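Local coordinates for LYND (Lyngbya aestuarii, PDB 4V1T), which probably catalyses, as a YcaO-family cyclodehydratase, the ATP-dependent conversion of cysteines in a precursor peptide to thiazoline heterocycles, at residues W204-H209 / S309-C314; D160-E165 / R210-R215; Q178-V183 / P194-G199; K301-I306 / S360-V365. All blocks are in the same frame, centred on the assembly; numbering follows the deposited sequence.

Interaction 1 (W204-H209 / S309-C314); sequences WDCLAH and SQCPTC. With ZN (zinc ion), chain K.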
loop_
_atom_site.group_PDB
_atom_site.type_symbol
_atom_site.label_atom_id
_atom_site.label_comp_id
_atom_site.label_asym_id
_atom_site.label_seq_id
_atom_site.Cartn_x
_atom_site.Cartn_y
_atom_site.Cartn_z
ATOM N N TRP B 204 29.060 -2.419 -1.398
ATOM C CA TRP B 204 28.603 -3.029 -2.639
ATOM C C TRP B 204 28.399 -4.528 -2.456
ATOM O O TRP B 204 27.555 -5.131 -3.117
ATOM C CB TRP B 204 29.591 -2.768 -3.767
ATOM C CG TRP B 204 29.300 -3.563 -4.997
ATOM C CD1 TRP B 204 28.474 -3.211 -6.027
ATOM C CD2 TRP B 204 29.822 -4.848 -5.315
ATOM N NE1 TRP B 204 28.451 -4.212 -6.972
ATOM C CE2 TRP B 204 29.272 -5.226 -6.562
ATOM C CE3 TRP B 204 30.699 -5.724 -4.673
ATOM C CZ2 TRP B 204 29.583 -6.437 -7.181
ATOM C CZ3 TRP B 204 31.008 -6.931 -5.290
ATOM C CH2 TRP B 204 30.447 -7.274 -6.533
ATOM N N ASP B 205 29.157 -5.121 -1.542
ATOM C CA ASP B 205 29.036 -6.540 -1.267
ATOM C C ASP B 205 27.721 -6.852 -0.548
ATOM O O ASP B 205 27.126 -7.918 -0.769
ATOM C CB ASP B 205 30.225 -7.023 -0.430
ATOM C CG ASP B 205 30.665 -8.419 -0.794
ATOM O OD1 ASP B 205 29.852 -9.177 -1.353
ATOM O OD2 ASP B 205 31.832 -8.752 -0.519
ATOM N N CYS B 206 27.288 -5.947 0.332
ATOM C CA CYS B 206 25.963 -6.050 0.958
ATOM C C CYS B 206 24.872 -6.162 -0.109
ATOM O O CYS B 206 23.947 -6.961 0.004
ATOM C CB CYS B 206 25.663 -4.837 1.853
ATOM S SG CYS B 206 26.666 -4.677 3.343
ATOM N N LEU B 207 24.997 -5.328 -1.136
ATOM C CA LEU B 207 24.057 -5.307 -2.250
ATOM C C LEU B 207 24.222 -6.557 -3.125
ATOM O O LEU B 207 23.245 -7.225 -3.483
ATOM C CB LEU B 207 24.270 -4.036 -3.076
ATOM C CG LEU B 207 23.521 -3.904 -4.397
ATOM C CD1 LEU B 207 22.027 -3.801 -4.168
ATOM C CD2 LEU B 207 24.021 -2.702 -5.168
ATOM N N ALA B 208 25.463 -6.885 -3.456
ATOM C CA ALA B 208 25.739 -8.015 -4.333
ATOM C C ALA B 208 25.114 -9.303 -3.793
ATOM O O ALA B 208 24.575 -10.102 -4.550
ATOM C CB ALA B 208 27.234 -8.180 -4.511
ATOM N N HIS B 209 25.172 -9.483 -2.478
ATOM C CA HIS B 209 24.642 -10.677 -1.831
ATOM C C HIS B 209 23.134 -10.810 -2.078
ATOM O O HIS B 209 22.612 -11.906 -2.179
ATOM C CB HIS B 209 24.936 -10.637 -0.331
ATOM C CG HIS B 209 24.654 -11.919 0.385
ATOM N ND1 HIS B 209 23.453 -12.179 1.008
ATOM C CD2 HIS B 209 25.431 -13.012 0.596
ATOM C CE1 HIS B 209 23.498 -13.377 1.565
ATOM N NE2 HIS B 209 24.689 -13.904 1.330
ATOM N N SER B 309 25.341 -6.713 8.929
ATOM C CA SER B 309 26.318 -6.756 10.027
ATOM C C SER B 309 27.326 -7.879 9.839
ATOM O O SER B 309 28.461 -7.776 10.305
ATOM C CB SER B 309 25.616 -6.934 11.373
ATOM O OG SER B 309 24.498 -6.071 11.477
ATOM N N GLN B 310 26.903 -8.942 9.156
ATOM C CA GLN B 310 27.735 -10.110 8.938
ATOM C C GLN B 310 28.401 -10.094 7.569
ATOM O O GLN B 310 28.841 -11.125 7.077
ATOM C CB GLN B 310 26.911 -11.394 9.119
ATOM C CG GLN B 310 25.926 -11.728 8.004
ATOM C CD GLN B 310 24.593 -11.029 8.153
ATOM O OE1 GLN B 310 24.525 -9.835 8.456
ATOM N NE2 GLN B 310 23.514 -11.769 7.930
ATOM N N CYS B 311 28.490 -8.920 6.956
ATOM C CA CYS B 311 29.087 -8.819 5.635
ATOM C C CYS B 311 30.551 -9.242 5.666
ATOM O O CYS B 311 31.325 -8.714 6.467
ATOM C CB CYS B 311 28.984 -7.395 5.099
ATOM S SG CYS B 311 29.718 -7.195 3.460
ATOM N N PRO B 312 30.946 -10.183 4.790
ATOM C CA PRO B 312 32.362 -10.592 4.729
ATOM C C PRO B 312 33.329 -9.447 4.443
ATOM O O PRO B 312 34.495 -9.567 4.763
ATOM C CB PRO B 312 32.401 -11.608 3.571
ATOM C CG PRO B 312 31.046 -11.589 2.946
ATOM C CD PRO B 312 30.094 -11.059 3.967
ATOM N N THR B 313 32.849 -8.354 3.859
ATOM C CA THR B 313 33.724 -7.262 3.440
ATOM C C THR B 313 33.713 -6.088 4.429
ATOM O O THR B 313 34.759 -5.690 4.919
ATOM C CB THR B 313 33.312 -6.749 2.047
ATOM O OG1 THR B 313 33.212 -7.852 1.150
ATOM C CG2 THR B 313 34.313 -5.768 1.505
ATOM N N CYS B 314 32.527 -5.545 4.715
ATOM C CA CYS B 314 32.420 -4.352 5.557
ATOM C C CYS B 314 31.918 -4.629 6.978
ATOM O O CYS B 314 31.768 -3.711 7.768
ATOM C CB CYS B 314 31.507 -3.323 4.884
ATOM S SG CYS B 314 29.743 -3.650 5.075
HETATM ZN ZN ZN K . 29.020 -4.982 3.354
#
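Cys206 joins Cys311 and Cys314 on one zinc ion, and this shared metal is the centre of the contact. The zinc lies 2.4 Å from Cys206 SG. It lies 2.3 Å from Cys311 SG and 2.3 Å from Cys314 SG. Cys203 supplies the fourth sulfur, just before the helix that carries Cys206. The sulfurs stand apart round the metal, with Cys206 SG 3.7 Å from Cys314 SG. Cys311 holds SG anti to its backbone N (chi1 180°), which swings the sulfur in from the loop toward the helix. This is a Cys4 zinc site built from two CxxC pairs, one at the start of helix 204-213 and one in the loop after strand 299-304. The 311-314 pair is folded like a zinc knuckle. Its turn points two backbone N-H groups at the first sulfur: Thr313 N lies 3.4 Å from Cys311 SG, and Cys314 N makes a nearly straight bond (175°) to the same SG. These two donors would be expected to ease the negative charge on a zinc-bound thiolate.

Outside the metal shell, Asp205 and Thr313 meet with their side chains crossing at about a right angle. Thr313 OG1 donates to Asp205 OD2, but the modelled 2.3 Å between these atoms is very short and its exact length is doubtful. Asp205 CB also rests against Cys311 SG at 3.9 Å. Further out, Trp204 packs on helix 165-176 and its ring has Ala208 CB over one face. Thr313 touches Lys171 and Leu174 of that same helix.

Interaction 2 (D160-E165 / R210-R215); sequences DYLQPE and RLRGNR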
loop_
_atom_site.group_PDB
_atom_site.type_symbol
_atom_site.label_atom_id
_atom_site.label_comp_id
_atom_site.label_asym_id
_atom_site.label_seq_id
_atom_site.Cartn_x
_atom_site.Cartn_y
_atom_site.Cartn_z
ATOM N N ASP B 160 25.956 -3.062 -15.522
ATOM C CA ASP B 160 25.372 -4.067 -14.643
ATOM C C ASP B 160 25.909 -3.880 -13.236
ATOM O O ASP B 160 27.089 -3.565 -13.060
ATOM C CB ASP B 160 25.674 -5.481 -15.158
ATOM C CG ASP B 160 24.770 -6.528 -14.543
ATOM O OD1 ASP B 160 23.675 -6.772 -15.094
ATOM O OD2 ASP B 160 25.155 -7.106 -13.507
ATOM N N TYR B 161 25.051 -4.089 -12.239
ATOM C CA TYR B 161 25.437 -3.884 -10.844
ATOM C C TYR B 161 26.239 -5.045 -10.244
ATOM O O TYR B 161 26.677 -4.961 -9.104
ATOM C CB TYR B 161 24.205 -3.610 -9.993
ATOM C CG TYR B 161 23.831 -2.137 -9.932
ATOM C CD1 TYR B 161 23.866 -1.339 -11.065
ATOM C CD2 TYR B 161 23.442 -1.551 -8.737
ATOM C CE1 TYR B 161 23.521 0.008 -11.007
ATOM C CE2 TYR B 161 23.104 -0.212 -8.667
ATOM C CZ TYR B 161 23.143 0.561 -9.801
ATOM O OH TYR B 161 22.795 1.889 -9.729
ATOM N N LEU B 162 26.433 -6.111 -11.012
ATOM C CA LEU B 162 27.255 -7.239 -10.567
ATOM C C LEU B 162 28.548 -7.342 -11.368
ATOM O O LEU B 162 29.195 -8.388 -11.385
ATOM C CB LEU B 162 26.468 -8.557 -10.660
ATOM C CG LEU B 162 25.364 -8.777 -9.615
ATOM C CD1 LEU B 162 24.668 -10.107 -9.877
ATOM C CD2 LEU B 162 25.925 -8.747 -8.199
ATOM N N GLN B 163 28.942 -6.250 -12.013
ATOM C CA GLN B 163 30.234 -6.205 -12.692
ATOM C C GLN B 163 31.353 -6.477 -11.690
ATOM O O GLN B 163 31.474 -5.763 -10.699
ATOM C CB GLN B 163 30.460 -4.846 -13.356
ATOM C CG GLN B 163 29.759 -4.679 -14.697
ATOM C CD GLN B 163 30.466 -5.424 -15.820
ATOM O OE1 GLN B 163 31.362 -6.223 -15.577
ATOM N NE2 GLN B 163 30.070 -5.154 -17.060
ATOM N N PRO B 164 32.182 -7.509 -11.945
ATOM C CA PRO B 164 33.198 -7.899 -10.955
ATOM C C PRO B 164 34.193 -6.796 -10.573
ATOM O O PRO B 164 34.762 -6.858 -9.492
ATOM C CB PRO B 164 33.925 -9.086 -11.628
ATOM C CG PRO B 164 33.513 -9.067 -13.047
ATOM C CD PRO B 164 32.148 -8.441 -13.081
ATOM N N GLU B 165 34.389 -5.804 -11.434
ATOM C CA GLU B 165 35.290 -4.704 -11.120
ATOM C C GLU B 165 34.765 -3.845 -9.957
ATOM O O GLU B 165 35.536 -3.173 -9.280
ATOM C CB GLU B 165 35.505 -3.815 -12.340
ATOM C CG GLU B 165 36.359 -2.591 -12.026
ATOM C CD GLU B 165 36.782 -1.815 -13.251
ATOM O OE1 GLU B 165 36.650 -2.336 -14.381
ATOM O OE2 GLU B 165 37.256 -0.671 -13.062
ATOM N N ARG B 210 22.436 -9.687 -2.170
ATOM C CA ARG B 210 21.014 -9.713 -2.483
ATOM C C ARG B 210 20.795 -9.893 -3.987
ATOM O O ARG B 210 19.931 -10.661 -4.411
ATOM C CB ARG B 210 20.334 -8.423 -2.002
ATOM C CG ARG B 210 20.347 -8.205 -0.490
ATOM C CD ARG B 210 19.433 -9.191 0.224
ATOM N NE ARG B 210 19.618 -9.144 1.672
ATOM C CZ ARG B 210 18.916 -8.382 2.503
ATOM N NH1 ARG B 210 17.959 -7.582 2.054
ATOM N NH2 ARG B 210 19.180 -8.418 3.801
ATOM N N LEU B 211 21.576 -9.176 -4.786
ATOM C CA LEU B 211 21.445 -9.220 -6.244
ATOM C C LEU B 211 21.652 -10.615 -6.811
ATOM O O LEU B 211 20.817 -11.096 -7.575
ATOM C CB LEU B 211 22.446 -8.267 -6.905
ATOM C CG LEU B 211 22.150 -6.776 -6.846
ATOM C CD1 LEU B 211 23.277 -5.977 -7.490
ATOM C CD2 LEU B 211 20.826 -6.454 -7.518
ATOM N N ARG B 212 22.765 -11.249 -6.444
ATOM C CA ARG B 212 23.076 -12.620 -6.875
ATOM C C ARG B 212 21.887 -13.547 -6.634
ATOM O O ARG B 212 21.515 -14.341 -7.488
ATOM C CB ARG B 212 24.319 -13.145 -6.138
ATOM C CG ARG B 212 25.633 -12.890 -6.863
ATOM C CD ARG B 212 26.796 -12.714 -5.898
ATOM N NE ARG B 212 27.903 -12.010 -6.535
ATOM C CZ ARG B 212 28.847 -11.333 -5.888
ATOM N NH1 ARG B 212 28.851 -11.258 -4.555
ATOM N NH2 ARG B 212 29.793 -10.714 -6.579
ATOM N N GLY B 213 21.285 -13.417 -5.463
ATOM C CA GLY B 213 20.158 -14.241 -5.083
ATOM C C GLY B 213 18.898 -13.968 -5.873
ATOM O O GLY B 213 18.170 -14.892 -6.232
ATOM N N ASN B 214 18.630 -12.697 -6.149
ATOM C CA ASN B 214 17.427 -12.320 -6.882
ATOM C C ASN B 214 17.575 -12.419 -8.406
ATOM O O ASN B 214 16.705 -11.967 -9.147
ATOM C CB ASN B 214 17.006 -10.901 -6.478
ATOM C CG ASN B 214 16.678 -10.798 -5.004
ATOM O OD1 ASN B 214 16.180 -11.748 -4.404
ATOM N ND2 ASN B 214 16.951 -9.643 -4.411
ATOM N N ARG B 215 18.682 -12.999 -8.866
ATOM C CA ARG B 215 18.899 -13.255 -10.287
ATOM C C ARG B 215 19.166 -14.737 -10.506
ATOM O O ARG B 215 20.247 -15.127 -10.948
ATOM C CB ARG B 215 20.083 -12.448 -10.812
ATOM C CG ARG B 215 19.905 -10.944 -10.813
ATOM C CD ARG B 215 20.877 -10.341 -11.806
ATOM N NE ARG B 215 21.008 -8.899 -11.670
ATOM C CZ ARG B 215 22.048 -8.199 -12.104
ATOM N NH1 ARG B 215 23.067 -8.807 -12.705
ATOM N NH2 ARG B 215 22.078 -6.884 -11.926
HETATM O O HOH W 1 29.272 -10.803 -9.003
#
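Asp160 OD2 is gripped by two donors, Arg215 NH1 and Leu162 N. The salt bridge from Arg215 NH1 to Asp160 OD2 is 2.8 Å long and nearly straight (172°). It uses the syn lone pair of the oxygen and lies in the guanidinium plane, while the carboxylate is turned 78° from that plane. Asp160 CG stands anti to the backbone N, which carries the carboxylate to Arg215. Leu162 N reaches Asp160 OD2 at 3.0 Å from the anti side, 31° out of the carboxylate plane. Arg215 NH1 has a second carboxylate partner in Glu218. Leu162 CD1 lies over one guanidinium face, 3.5 Å from Arg215 NH1. The other methyl, Leu162 CD2, packs on Leu211 CB at 3.7 Å. Leu211 CD1 also meets Tyr161 CB at 3.6 Å, while Tyr161 OH turns away to bond Gly193 O. With an alanine at Asp160, Arg215 would probably keep Glu218 but lose its mate in this loop, and Leu162 N would lose its acceptor. That Leu162 N bond closes an Asx turn within a type I beta turn, Asp160 to Gln163. The turn lies in the strand-to-helix link of a beta-alpha-beta crossover: strand 154-157, helix 165-176, parallel strand 180-184.

Interaction 3 (Q178-V183 / P194-G199); sequences QTWLLV and PVFVPG
Trp180 and Phe196 lie ring on ring in an offset stack. The centroid of the Trp180 six-membered ring is 4.2 Å from that of the Phe196 ring, and the planes are 26° apart. Phe196 CD2 sits over the middle of the indole. Phe196 CB adds a CH-pi contact over the five-membered ring, 3.7 Å from its centroid. On the opposite face of the Phe196 ring lies Pro194 CG, offset toward the rim. At its edge, Leu182 CD1 lies in the ring plane, 4.0 Å from Phe196 CE2. Trp180 CG stands between the backbone N and the carbonyl carbon (chi1 56°), and this folds the indole across toward the neighbouring strand.

The rings belong to an antiparallel beta hairpin, strands 180-184 and 189-196, inside a mixed sheet. Trp180 and Phe196 form a hydrogen-bonded pair. Phe196 N donates to Trp180 O at 2.7 Å, and Trp180 N donates back to Phe196 O at 3.2 Å. Leu182 N reaches Pro194 O, also at 3.2 Å.

Leu181 and Val195 make the non-hydrogen-bonded pair, with side chains on the other face, against helix 250-275. There Thr179 CG2 presses on Val195 CG1 at 3.4 Å, a close fit for two methyls. Thr179, Val195 and Val197 all touch Trp267. Past the strand end, Pro198 CG rests on Gln178 O at 3.3 Å.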
loop_
_atom_site.group_PDB
_atom_site.type_symbol
_atom_site.label_atom_id
_atom_site.label_comp_id
_atom_site.label_asym_id
_atom_site.label_seq_id
_atom_site.Cartn_x
_atom_site.Cartn_y
_atom_site.Cartn_z
ATOM N N GLN B 178 36.201 6.387 0.951
ATOM C CA GLN B 178 35.674 7.152 -0.177
ATOM C C GLN B 178 34.185 6.889 -0.359
ATOM O O GLN B 178 33.754 5.743 -0.466
ATOM C CB GLN B 178 36.438 6.795 -1.461
ATOM C CG GLN B 178 35.919 7.454 -2.734
ATOM C CD GLN B 178 36.209 8.936 -2.797
ATOM O OE1 GLN B 178 37.352 9.358 -2.681
ATOM N NE2 GLN B 178 35.168 9.739 -2.986
ATOM N N THR B 179 33.400 7.957 -0.393
ATOM C CA THR B 179 31.987 7.847 -0.683
ATOM C C THR B 179 31.809 7.824 -2.206
ATOM O O THR B 179 32.403 8.627 -2.915
ATOM C CB THR B 179 31.188 9.011 -0.067
ATOM O OG1 THR B 179 31.206 8.903 1.356
ATOM C CG2 THR B 179 29.746 8.998 -0.537
ATOM N N TRP B 180 30.996 6.903 -2.705
ATOM C CA TRP B 180 30.809 6.778 -4.138
ATOM C C TRP B 180 29.373 6.433 -4.499
ATOM O O TRP B 180 28.616 5.934 -3.662
ATOM C CB TRP B 180 31.769 5.735 -4.716
ATOM C CG TRP B 180 31.688 4.369 -4.081
ATOM C CD1 TRP B 180 31.990 4.048 -2.789
ATOM C CD2 TRP B 180 31.322 3.134 -4.724
ATOM N NE1 TRP B 180 31.812 2.698 -2.581
ATOM C CE2 TRP B 180 31.407 2.117 -3.753
ATOM C CE3 TRP B 180 30.921 2.795 -6.023
ATOM C CZ2 TRP B 180 31.105 0.785 -4.037
ATOM C CZ3 TRP B 180 30.619 1.470 -6.304
ATOM C CH2 TRP B 180 30.715 0.483 -5.316
ATOM N N LEU B 181 29.017 6.709 -5.755
ATOM C CA LEU B 181 27.673 6.494 -6.275
ATOM C C LEU B 181 27.692 5.521 -7.454
ATOM O O LEU B 181 28.593 5.562 -8.291
ATOM C CB LEU B 181 27.057 7.826 -6.716
ATOM C CG LEU B 181 25.807 7.761 -7.605
ATOM C CD1 LEU B 181 24.632 7.190 -6.849
ATOM C CD2 LEU B 181 25.454 9.135 -8.139
ATOM N N LEU B 182 26.692 4.646 -7.512
ATOM C CA LEU B 182 26.529 3.740 -8.633
ATOM C C LEU B 182 25.346 4.181 -9.475
ATOM O O LEU B 182 24.328 4.623 -8.953
ATOM C CB LEU B 182 26.316 2.302 -8.160
ATOM C CG LEU B 182 27.399 1.263 -8.433
ATOM C CD1 LEU B 182 26.892 -0.104 -7.997
ATOM C CD2 LEU B 182 27.835 1.234 -9.888
ATOM N N VAL B 183 25.494 4.057 -10.784
ATOM C CA VAL B 183 24.408 4.348 -11.701
ATOM C C VAL B 183 24.532 3.496 -12.959
ATOM O O VAL B 183 25.633 3.150 -13.389
ATOM C CB VAL B 183 24.377 5.839 -12.090
ATOM C CG1 VAL B 183 25.617 6.224 -12.842
ATOM C CG2 VAL B 183 23.146 6.153 -12.922
ATOM N N PRO B 194 23.007 2.928 -5.051
ATOM C CA PRO B 194 23.043 3.868 -3.935
ATOM C C PRO B 194 24.280 4.738 -3.909
ATOM O O PRO B 194 25.207 4.547 -4.705
ATOM C CB PRO B 194 23.043 2.942 -2.731
ATOM C CG PRO B 194 23.864 1.792 -3.187
ATOM C CD PRO B 194 23.560 1.617 -4.663
ATOM N N VAL B 195 24.268 5.704 -2.998
ATOM C CA VAL B 195 25.481 6.321 -2.520
ATOM C C VAL B 195 26.004 5.433 -1.398
ATOM O O VAL B 195 25.330 5.252 -0.385
ATOM C CB VAL B 195 25.246 7.752 -1.992
ATOM C CG1 VAL B 195 26.453 8.255 -1.202
ATOM C CG2 VAL B 195 24.937 8.691 -3.144
ATOM N N PHE B 196 27.197 4.880 -1.595
ATOM C CA PHE B 196 27.874 4.094 -0.574
ATOM C C PHE B 196 28.698 5.009 0.323
ATOM O O PHE B 196 29.592 5.703 -0.151
ATOM C CB PHE B 196 28.792 3.042 -1.212
ATOM C CG PHE B 196 28.076 2.051 -2.091
ATOM C CD1 PHE B 196 27.398 0.982 -1.540
ATOM C CD2 PHE B 196 28.085 2.192 -3.469
ATOM C CE1 PHE B 196 26.753 0.068 -2.341
ATOM C CE2 PHE B 196 27.452 1.266 -4.284
ATOM C CZ PHE B 196 26.781 0.207 -3.721
ATOM N N VAL B 197 28.393 4.995 1.613
ATOM C CA VAL B 197 29.189 5.703 2.614
ATOM C C VAL B 197 29.844 4.672 3.546
ATOM O O VAL B 197 29.173 4.120 4.418
ATOM C CB VAL B 197 28.331 6.683 3.446
ATOM C CG1 VAL B 197 29.231 7.528 4.336
ATOM C CG2 VAL B 197 27.508 7.587 2.544
ATOM N N PRO B 198 31.148 4.393 3.350
ATOM C CA PRO B 198 31.864 3.403 4.167
ATOM C C PRO B 198 31.729 3.645 5.662
ATOM O O PRO B 198 32.052 4.728 6.129
ATOM C CB PRO B 198 33.316 3.581 3.730
ATOM C CG PRO B 198 33.216 4.008 2.318
ATOM C CD PRO B 198 31.990 4.887 2.247
ATOM N N GLY B 199 31.234 2.645 6.387
ATOM C CA GLY B 199 31.006 2.763 7.825
ATOM C C GLY B 199 29.562 3.069 8.204
ATOM O O GLY B 199 29.125 2.745 9.311
#

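Interaction 4 (K301-I306 / S360-V365); sequences KSHILI and SPVTGV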
loop_
_atom_site.group_PDB
_atom_site.type_symbol
_atom_site.label_atom_id
_atom_site.label_comp_id
_atom_site.label_asym_id
_atom_site.label_seq_id
_atom_site.Cartn_x
_atom_site.Cartn_y
_atom_site.Cartn_z
ATOM N N LYS B 301 10.465 2.529 -8.523
ATOM C CA LYS B 301 10.547 1.849 -7.234
ATOM C C LYS B 301 11.773 2.310 -6.445
ATOM O O LYS B 301 12.842 2.513 -7.021
ATOM C CB LYS B 301 10.639 0.333 -7.443
ATOM C CG LYS B 301 9.315 -0.380 -7.674
ATOM C CD LYS B 301 9.554 -1.769 -8.273
ATOM C CE LYS B 301 8.562 -2.806 -7.765
ATOM N NZ LYS B 301 9.056 -3.512 -6.543
ATOM N N SER B 302 11.604 2.456 -5.129
ATOM C CA SER B 302 12.713 2.694 -4.209
ATOM C C SER B 302 13.030 1.414 -3.471
ATOM O O SER B 302 12.141 0.764 -2.940
ATOM C CB SER B 302 12.380 3.801 -3.205
ATOM O OG SER B 302 12.069 4.996 -3.883
ATOM N N HIS B 303 14.305 1.061 -3.446
ATOM C CA HIS B 303 14.757 -0.192 -2.840
ATOM C C HIS B 303 15.760 0.101 -1.719
ATOM O O HIS B 303 16.809 0.691 -1.963
ATOM C CB HIS B 303 15.388 -1.102 -3.900
ATOM C CG HIS B 303 14.623 -1.154 -5.180
ATOM N ND1 HIS B 303 13.673 -2.118 -5.435
ATOM C CD2 HIS B 303 14.648 -0.354 -6.274
ATOM C CE1 HIS B 303 13.161 -1.922 -6.635
ATOM N NE2 HIS B 303 13.730 -0.855 -7.162
ATOM N N ILE B 304 15.433 -0.326 -0.501
ATOM C CA ILE B 304 16.270 -0.059 0.664
ATOM C C ILE B 304 17.426 -1.052 0.760
ATOM O O ILE B 304 17.207 -2.250 0.833
ATOM C CB ILE B 304 15.472 -0.138 1.977
ATOM C CG1 ILE B 304 14.248 0.788 1.943
ATOM C CG2 ILE B 304 16.367 0.211 3.172
ATOM C CD1 ILE B 304 14.546 2.233 2.276
ATOM N N LEU B 305 18.648 -0.544 0.802
ATOM C CA LEU B 305 19.820 -1.373 1.029
ATOM C C LEU B 305 20.144 -1.449 2.515
ATOM O O LEU B 305 20.515 -0.451 3.129
ATOM C CB LEU B 305 21.031 -0.827 0.266
ATOM C CG LEU B 305 22.364 -1.518 0.569
ATOM C CD1 LEU B 305 22.307 -2.991 0.174
ATOM C CD2 LEU B 305 23.512 -0.815 -0.143
ATOM N N ILE B 306 20.017 -2.641 3.082
ATOM C CA ILE B 306 20.371 -2.857 4.473
ATOM C C ILE B 306 21.864 -3.145 4.570
ATOM O O ILE B 306 22.393 -3.957 3.831
ATOM C CB ILE B 306 19.563 -4.020 5.096
ATOM C CG1 ILE B 306 18.117 -3.592 5.357
ATOM C CG2 ILE B 306 20.171 -4.458 6.435
ATOM C CD1 ILE B 306 17.246 -3.568 4.133
ATOM N N SER B 360 11.460 -6.564 -2.394
ATOM C CA SER B 360 12.171 -5.928 -3.491
ATOM C C SER B 360 12.934 -6.961 -4.302
ATOM O O SER B 360 13.734 -7.714 -3.744
ATOM C CB SER B 360 13.158 -4.890 -2.965
ATOM O OG SER B 360 14.051 -4.495 -3.994
ATOM N N PRO B 361 12.717 -6.989 -5.626
ATOM C CA PRO B 361 13.466 -7.939 -6.449
ATOM C C PRO B 361 14.910 -7.522 -6.707
ATOM O O PRO B 361 15.626 -8.224 -7.408
ATOM C CB PRO B 361 12.668 -7.967 -7.753
ATOM C CG PRO B 361 12.060 -6.621 -7.842
ATOM C CD PRO B 361 11.781 -6.182 -6.429
ATOM N N VAL B 362 15.329 -6.393 -6.130
ATOM C CA VAL B 362 16.680 -5.866 -6.324
ATOM C C VAL B 362 17.494 -5.989 -5.042
ATOM O O VAL B 362 18.551 -6.623 -5.027
ATOM C CB VAL B 362 16.637 -4.385 -6.761
ATOM C CG1 VAL B 362 18.043 -3.815 -6.918
ATOM C CG2 VAL B 362 15.845 -4.242 -8.055
ATOM N N THR B 363 16.986 -5.393 -3.974
ATOM C CA THR B 363 17.690 -5.324 -2.697
ATOM C C THR B 363 17.033 -6.177 -1.616
ATOM O O THR B 363 17.558 -6.302 -0.506
ATOM C CB THR B 363 17.737 -3.866 -2.189
ATOM O OG1 THR B 363 18.749 -3.738 -1.196
ATOM C CG2 THR B 363 16.394 -3.464 -1.608
ATOM N N GLY B 364 15.874 -6.741 -1.939
ATOM C CA GLY B 364 15.071 -7.452 -0.961
ATOM C C GLY B 364 15.293 -8.951 -0.950
ATOM O O GLY B 364 16.199 -9.462 -1.593
ATOM N N VAL B 365 14.438 -9.646 -0.210
ATOM C CA VAL B 365 14.510 -11.101 -0.075
ATOM C C VAL B 365 13.223 -11.762 -0.546
ATOM O O VAL B 365 13.180 -12.976 -0.687
ATOM C CB VAL B 365 14.784 -11.526 1.380
ATOM C CG1 VAL B 365 16.115 -10.965 1.841
ATOM C CG2 VAL B 365 13.670 -11.048 2.291
HETATM O O HOH W 2 19.342 -5.051 1.349
#
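His303 and Thr363 have the most surface buried here, and they join an edge strand to an ST turn. Within this chain, strand 299-304 is an outermost strand of the mixed sheet. Ser360 OG takes the backbone N-H of Val362 and, three residues on, that of Thr363, each N lying 3.1 Å from OG. The same Ser360 OG is hydrogen-bonded to His303 ND1 at 2.8 Å, near the plane of the imidazole. Ser360 OG can serve all three because it is held anti to the backbone N (chi1 167°), over its own turn. Val362 CG2 sits over one imidazole face, 4.0 Å from the ring centroid and 17° off the normal. His303 NE2 is bonded to Thr292 on the adjacent strand, so the ring is held at both nitrogens. A glycine at Ser360 would probably leave His303 ND1 without its mate and loosen the turn, since two backbone N-H groups lose their acceptor.

Thr363 CG2 lies against His303 CB, though its exact place is doubtful. Thr363 OG1 donates to Ile304 O at 3.0 Å, but that oxygen is less surely placed. A water accepts from Ile306 N at 3.0 Å and donates to Thr363 O at 2.9 Å.

In the fold
Helix 204-213 ties the contacts together. It starts at the zinc site of interaction 1 and ends in interaction 2, their centres about 12 Å apart. Trp204 NE1 probably bonds Tyr161 O at 2.9 Å. The hairpin of interaction 3 backs the helix, with Trp204 CB 3.8 Å from Trp180 CH2. Interaction 4 docks on its far end, where Arg210 NH1 probably bonds Thr363 O at 2.9 Å. Leu305 packs on both Leu207 and Phe196. The Leu305 and Phe196 side chains each lie about 8 Å from the zinc. The ADP pocket draws its residues from between 344 and 640, a range of sequence that also contains 360-365 of interaction 4.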